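PDB 6SQX: peptide-binding protein from Photobacterium damsela subsp. piscicida, which cleaves the peptidoglycan of potentially competing bacteria as a secreted NlpC/P60 endopeptidase, probably of the cysteine type. Local coordinates for residues D33-I47 against T295-I309. Numbering follows the deposited sequence. Where two conformers were deposited one is given.
Sequences DAFHYISHKDLDKNI and TPSYKNFAHQINNYI. With EDO (1,2-ethanediol), chain G; EDO (1,2-ethanediol), chain O.
Tyr298 lies between two side chains of the loop 33-47: Ile47 CG1 sits over the middle of one ring face, 3.5 Å from the ring centroid, and Asp42 CB covers the opposite face nearer the rim. Ile47 continues past this ring, and with its chain extended (chi2 -175°) its CD1 meets the face of Phe301, 3.5 Å from Phe301 CD1. Phe301 in turn stacks on Phe335, next to helix 326-334. The contact is structural packing that lays the loop between strand 23-25 and helix 50-64 along helix 298-308, some 250 residues later in sequence. At the start of helix 298-308 the backbones form a single bridge between Asn46 and Ser297: Tyr298 N donates to Lys45 O (3.0 Å) and Ile47 N to Pro296 O (2.9 Å). Ser297 is the N-cap, its OG accepting from Asn300 N. One water joins Tyr298 OH to Ile47 O. Farther along the helix, Ala302 CB rests over the centre of the Phe35 ring, 3.4 Å from Phe35 CZ, while that ring turns its edge to the face of His303 in an offset edge-to-face pair, planes at 67°. Ala34 CB packs beside Ala302 and Ile305, and Ile38 CD1 reaches Ala302 CB from another side. Asn306 then grips the 3-10 turn with both ends of its amide: OD1 accepts from Ala34 N on a lone pair (2.8 Å, 174° at the hydrogen), and ND2 donates to Asp33 OD1 (3.0 Å). Phe35 N reaches the same carboxylate oxygen from the other side of its plane, closing an Asx turn. The weak Asp44-Lys299 salt bridge lies at the exposed margin. Polar bonds thus fix the loop at both ends of the helix, with aromatic and methyl packing between them, and the paired use of Asn306's amide probably sets its flip state.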
# COMPACT_ATOMS: atom_id res chain seq x y z
N ASP A 33 7.61 15.11 13.00
CA ASP A 33 7.58 14.30 14.21
C ASP A 33 6.12 14.22 14.64
O ASP A 33 5.52 15.24 14.98
CB ASP A 33 8.43 14.97 15.29
CG ASP A 33 8.47 14.16 16.60
OD1 ASP A 33 7.73 13.17 16.78
OD2 ASP A 33 9.29 14.50 17.49
N ALA A 34 5.54 13.01 14.59
CA ALA A 34 4.13 12.87 14.90
C ALA A 34 3.83 13.34 16.31
O ALA A 34 2.69 13.74 16.60
CB ALA A 34 3.70 11.40 14.74
N PHE A 35 4.81 13.34 17.21
CA PHE A 35 4.50 13.75 18.58
C PHE A 35 4.24 15.24 18.69
O PHE A 35 3.69 15.67 19.71
CB PHE A 35 5.65 13.37 19.53
CG PHE A 35 5.69 11.89 19.86
CD1 PHE A 35 4.77 11.35 20.73
CD2 PHE A 35 6.63 11.05 19.29
CE1 PHE A 35 4.79 10.02 21.06
CE2 PHE A 35 6.65 9.69 19.61
CZ PHE A 35 5.71 9.18 20.49
N HIS A 36 4.63 16.02 17.67
CA HIS A 36 4.34 17.46 17.66
C HIS A 36 2.84 17.73 17.55
O HIS A 36 2.37 18.83 17.88
CB HIS A 36 5.09 18.10 16.49
CG HIS A 36 5.10 19.60 16.50
ND1 HIS A 36 5.92 20.33 17.32
CD2 HIS A 36 4.42 20.49 15.74
CE1 HIS A 36 5.73 21.62 17.09
NE2 HIS A 36 4.82 21.75 16.14
N TYR A 37 2.08 16.72 17.12
CA TYR A 37 0.66 16.84 16.86
C TYR A 37 -0.16 16.02 17.84
O TYR A 37 -1.34 15.75 17.58
CB TYR A 37 0.35 16.44 15.41
CG TYR A 37 1.34 17.10 14.47
CD1 TYR A 37 1.22 18.45 14.15
CD2 TYR A 37 2.45 16.41 13.98
CE1 TYR A 37 2.14 19.09 13.34
CE2 TYR A 37 3.41 17.05 13.16
CZ TYR A 37 3.23 18.40 12.85
OH TYR A 37 4.13 19.06 12.05
N ILE A 38 0.42 15.64 18.97
CA ILE A 38 -0.28 14.87 20.00
C ILE A 38 -0.21 15.64 21.30
O ILE A 38 0.89 15.99 21.76
CB ILE A 38 0.29 13.45 20.15
CG1 ILE A 38 0.11 12.68 18.83
CG2 ILE A 38 -0.38 12.74 21.34
CD1 ILE A 38 0.87 11.40 18.75
N SER A 39 -1.37 15.91 21.90
CA SER A 39 -1.38 16.66 23.15
C SER A 39 -0.79 15.80 24.26
O SER A 39 -0.79 14.57 24.20
CB SER A 39 -2.80 17.06 23.53
OG SER A 39 -3.61 15.92 23.67
N HIS A 40 -0.26 16.47 25.29
CA HIS A 40 0.41 15.72 26.35
C HIS A 40 -0.57 14.80 27.07
O HIS A 40 -0.25 13.64 27.35
CB HIS A 40 1.13 16.65 27.33
CG HIS A 40 2.18 15.94 28.13
ND1 HIS A 40 2.03 15.63 29.47
CD2 HIS A 40 3.38 15.43 27.77
CE1 HIS A 40 3.10 14.99 29.90
NE2 HIS A 40 3.93 14.85 28.88
N LYS A 41 -1.80 15.26 27.28
CA LYS A 41 -2.79 14.44 27.97
C LYS A 41 -3.20 13.22 27.16
O LYS A 41 -3.68 12.24 27.74
CB LYS A 41 -4.01 15.27 28.35
CG LYS A 41 -4.86 15.72 27.18
CD LYS A 41 -6.09 16.48 27.67
CE LYS A 41 -7.03 16.81 26.51
NZ LYS A 41 -7.58 15.59 25.87
N ASP A 42 -3.02 13.24 25.83
CA ASP A 42 -3.36 12.08 25.03
C ASP A 42 -2.21 11.09 24.91
O ASP A 42 -2.43 9.96 24.45
CB ASP A 42 -3.77 12.50 23.61
CG ASP A 42 -5.13 13.16 23.57
OD1 ASP A 42 -5.93 12.94 24.50
OD2 ASP A 42 -5.40 13.91 22.59
N LEU A 43 -0.99 11.48 25.31
CA LEU A 43 0.17 10.62 25.11
C LEU A 43 -0.10 9.19 25.55
O LEU A 43 0.15 8.23 24.81
CB LEU A 43 1.35 11.17 25.92
CG LEU A 43 2.38 12.03 25.22
CD1 LEU A 43 3.55 12.14 26.15
CD2 LEU A 43 2.78 11.44 23.87
N ASP A 44 -0.66 9.04 26.75
CA ASP A 44 -0.86 7.74 27.38
C ASP A 44 -2.17 7.06 26.98
O ASP A 44 -2.49 6.02 27.54
CB ASP A 44 -0.82 7.89 28.90
CG ASP A 44 0.51 8.42 29.38
OD1 ASP A 44 1.55 7.79 29.06
OD2 ASP A 44 0.52 9.47 30.06
N LYS A 45 -2.93 7.63 26.05
CA LYS A 45 -4.23 7.06 25.69
C LYS A 45 -4.15 6.19 24.44
O LYS A 45 -3.21 6.27 23.64
CB LYS A 45 -5.27 8.16 25.46
CG LYS A 45 -5.60 9.03 26.69
CD LYS A 45 -6.58 10.10 26.29
CE LYS A 45 -6.81 11.14 27.37
NZ LYS A 45 -7.46 12.35 26.80
N ASN A 46 -5.17 5.35 24.29
CA ASN A 46 -5.39 4.63 23.04
C ASN A 46 -6.34 5.42 22.15
O ASN A 46 -7.26 6.09 22.62
CB ASN A 46 -5.96 3.24 23.31
CG ASN A 46 -4.96 2.32 23.97
OD1 ASN A 46 -3.76 2.44 23.77
ND2 ASN A 46 -5.46 1.40 24.80
N ILE A 47 -6.11 5.31 20.84
CA ILE A 47 -6.88 6.09 19.88
C ILE A 47 -8.31 5.56 19.77
O ILE A 47 -9.26 6.33 19.58
CB ILE A 47 -6.17 6.14 18.51
CG1 ILE A 47 -4.75 6.63 18.70
CG2 ILE A 47 -6.93 7.00 17.52
CD1 ILE A 47 -3.97 6.83 17.42
N THR A 295 -0.38 -2.44 20.20
CA THR A 295 -1.42 -1.70 20.89
C THR A 295 -1.66 -0.36 20.21
O THR A 295 -0.70 0.34 19.87
CB THR A 295 -0.97 -1.47 22.33
OG1 THR A 295 -0.80 -2.74 22.97
CG2 THR A 295 -1.99 -0.67 23.09
N PRO A 296 -2.95 0.04 19.97
CA PRO A 296 -3.26 1.25 19.19
C PRO A 296 -3.22 2.53 20.03
O PRO A 296 -4.19 3.30 20.09
CB PRO A 296 -4.65 0.95 18.64
CG PRO A 296 -5.30 0.20 19.79
CD PRO A 296 -4.17 -0.72 20.31
N SER A 297 -2.09 2.76 20.70
CA SER A 297 -1.90 3.95 21.51
C SER A 297 -1.46 5.10 20.61
O SER A 297 -0.86 4.91 19.54
CB SER A 297 -0.83 3.67 22.57
OG SER A 297 0.42 3.37 21.97
N TYR A 298 -1.74 6.33 21.07
CA TYR A 298 -1.15 7.48 20.37
C TYR A 298 0.37 7.36 20.28
O TYR A 298 0.96 7.64 19.23
CB TYR A 298 -1.52 8.82 21.04
CG TYR A 298 -2.95 9.24 20.74
CD1 TYR A 298 -3.30 9.84 19.54
CD2 TYR A 298 -3.97 9.02 21.68
CE1 TYR A 298 -4.64 10.20 19.27
CE2 TYR A 298 -5.28 9.38 21.43
CZ TYR A 298 -5.62 9.96 20.22
OH TYR A 298 -6.94 10.31 19.98
N LYS A 299 1.03 6.93 21.37
CA LYS A 299 2.49 6.77 21.33
C LYS A 299 2.93 5.81 20.22
O LYS A 299 3.87 6.11 19.47
CB LYS A 299 3.04 6.28 22.68
CG LYS A 299 3.27 7.32 23.70
CD LYS A 299 3.71 6.66 25.01
CE LYS A 299 4.29 7.71 25.96
NZ LYS A 299 4.44 7.22 27.36
N ASN A 300 2.29 4.63 20.14
CA ASN A 300 2.71 3.66 19.13
C ASN A 300 2.43 4.15 17.71
O ASN A 300 3.24 3.92 16.79
CB ASN A 300 2.06 2.30 19.37
CG ASN A 300 2.71 1.55 20.53
OD1 ASN A 300 3.87 1.85 20.89
ND2 ASN A 300 2.02 0.54 21.08
N PHE A 301 1.27 4.79 17.49
CA PHE A 301 1.02 5.35 16.16
C PHE A 301 2.11 6.36 15.79
O PHE A 301 2.60 6.37 14.65
CB PHE A 301 -0.36 6.01 16.10
CG PHE A 301 -1.42 5.11 15.51
CD1 PHE A 301 -2.02 4.12 16.28
CD2 PHE A 301 -1.82 5.27 14.18
CE1 PHE A 301 -2.98 3.28 15.75
CE2 PHE A 301 -2.82 4.43 13.64
CZ PHE A 301 -3.37 3.44 14.43
N ALA A 302 2.49 7.22 16.76
CA ALA A 302 3.53 8.22 16.52
C ALA A 302 4.87 7.58 16.18
O ALA A 302 5.56 8.02 15.25
CB ALA A 302 3.65 9.16 17.73
N HIS A 303 5.27 6.55 16.95
CA HIS A 303 6.54 5.90 16.64
C HIS A 303 6.51 5.31 15.24
O HIS A 303 7.49 5.41 14.49
CB HIS A 303 6.84 4.78 17.62
CG HIS A 303 7.07 5.20 19.04
ND1 HIS A 303 7.90 6.25 19.39
CD2 HIS A 303 6.61 4.67 20.20
CE1 HIS A 303 7.91 6.35 20.72
NE2 HIS A 303 7.14 5.40 21.23
N GLN A 304 5.41 4.65 14.88
CA GLN A 304 5.36 4.01 13.57
C GLN A 304 5.32 5.03 12.45
O GLN A 304 6.04 4.89 11.45
CB GLN A 304 4.15 3.09 13.51
CG GLN A 304 4.31 1.91 14.44
CD GLN A 304 5.50 1.07 14.07
OE1 GLN A 304 5.60 0.56 12.94
NE2 GLN A 304 6.48 0.96 15.00
N ILE A 305 4.52 6.09 12.61
CA ILE A 305 4.54 7.20 11.65
C ILE A 305 5.95 7.73 11.46
O ILE A 305 6.44 7.89 10.34
CB ILE A 305 3.55 8.30 12.07
CG1 ILE A 305 2.12 7.85 11.75
CG2 ILE A 305 3.88 9.63 11.40
CD1 ILE A 305 1.07 8.73 12.39
N ASN A 306 6.63 7.98 12.58
CA ASN A 306 7.97 8.55 12.49
C ASN A 306 8.92 7.63 11.73
O ASN A 306 9.86 8.11 11.07
CB ASN A 306 8.49 8.83 13.91
CG ASN A 306 7.92 10.13 14.48
OD1 ASN A 306 7.19 10.85 13.78
ND2 ASN A 306 8.23 10.43 15.77
N ASN A 307 8.74 6.31 11.85
CA ASN A 307 9.63 5.37 11.16
C ASN A 307 9.46 5.40 9.64
O ASN A 307 10.37 4.95 8.92
CB ASN A 307 9.41 3.94 11.63
CG ASN A 307 9.93 3.69 13.04
OD1 ASN A 307 10.73 4.47 13.58
ND2 ASN A 307 9.49 2.60 13.63
N TYR A 308 8.31 5.88 9.14
CA TYR A 308 8.09 5.94 7.70
C TYR A 308 8.50 7.26 7.07
O TYR A 308 8.70 7.31 5.84
CB TYR A 308 6.60 5.68 7.33
CG TYR A 308 6.17 4.26 7.61
CD1 TYR A 308 6.65 3.20 6.82
CD2 TYR A 308 5.25 3.98 8.64
CE1 TYR A 308 6.28 1.89 7.10
CE2 TYR A 308 4.87 2.66 8.92
CZ TYR A 308 5.38 1.63 8.15
OH TYR A 308 5.03 0.33 8.42
N ILE A 309 8.60 8.32 7.87
CA ILE A 309 8.90 9.63 7.32
C ILE A 309 10.24 9.58 6.61
O ILE A 309 11.22 9.03 7.14
CB ILE A 309 8.89 10.70 8.41
CG1 ILE A 309 7.45 10.89 8.98
CG2 ILE A 309 9.50 12.01 7.88
CD1 ILE A 309 7.34 11.86 10.19
C1 EDO G . -5.27 13.83 18.82
O1 EDO G . -5.53 15.13 18.30
C2 EDO G . -3.92 13.81 19.53
O2 EDO G . -3.90 14.70 20.67
C1 EDO O . 3.74 23.38 12.85
O1 EDO O . 2.96 23.28 14.03
C2 EDO O . 4.78 22.28 12.83
O2 EDO O . 5.89 22.82 12.18
O HOH W 1 -8.99 9.00 21.19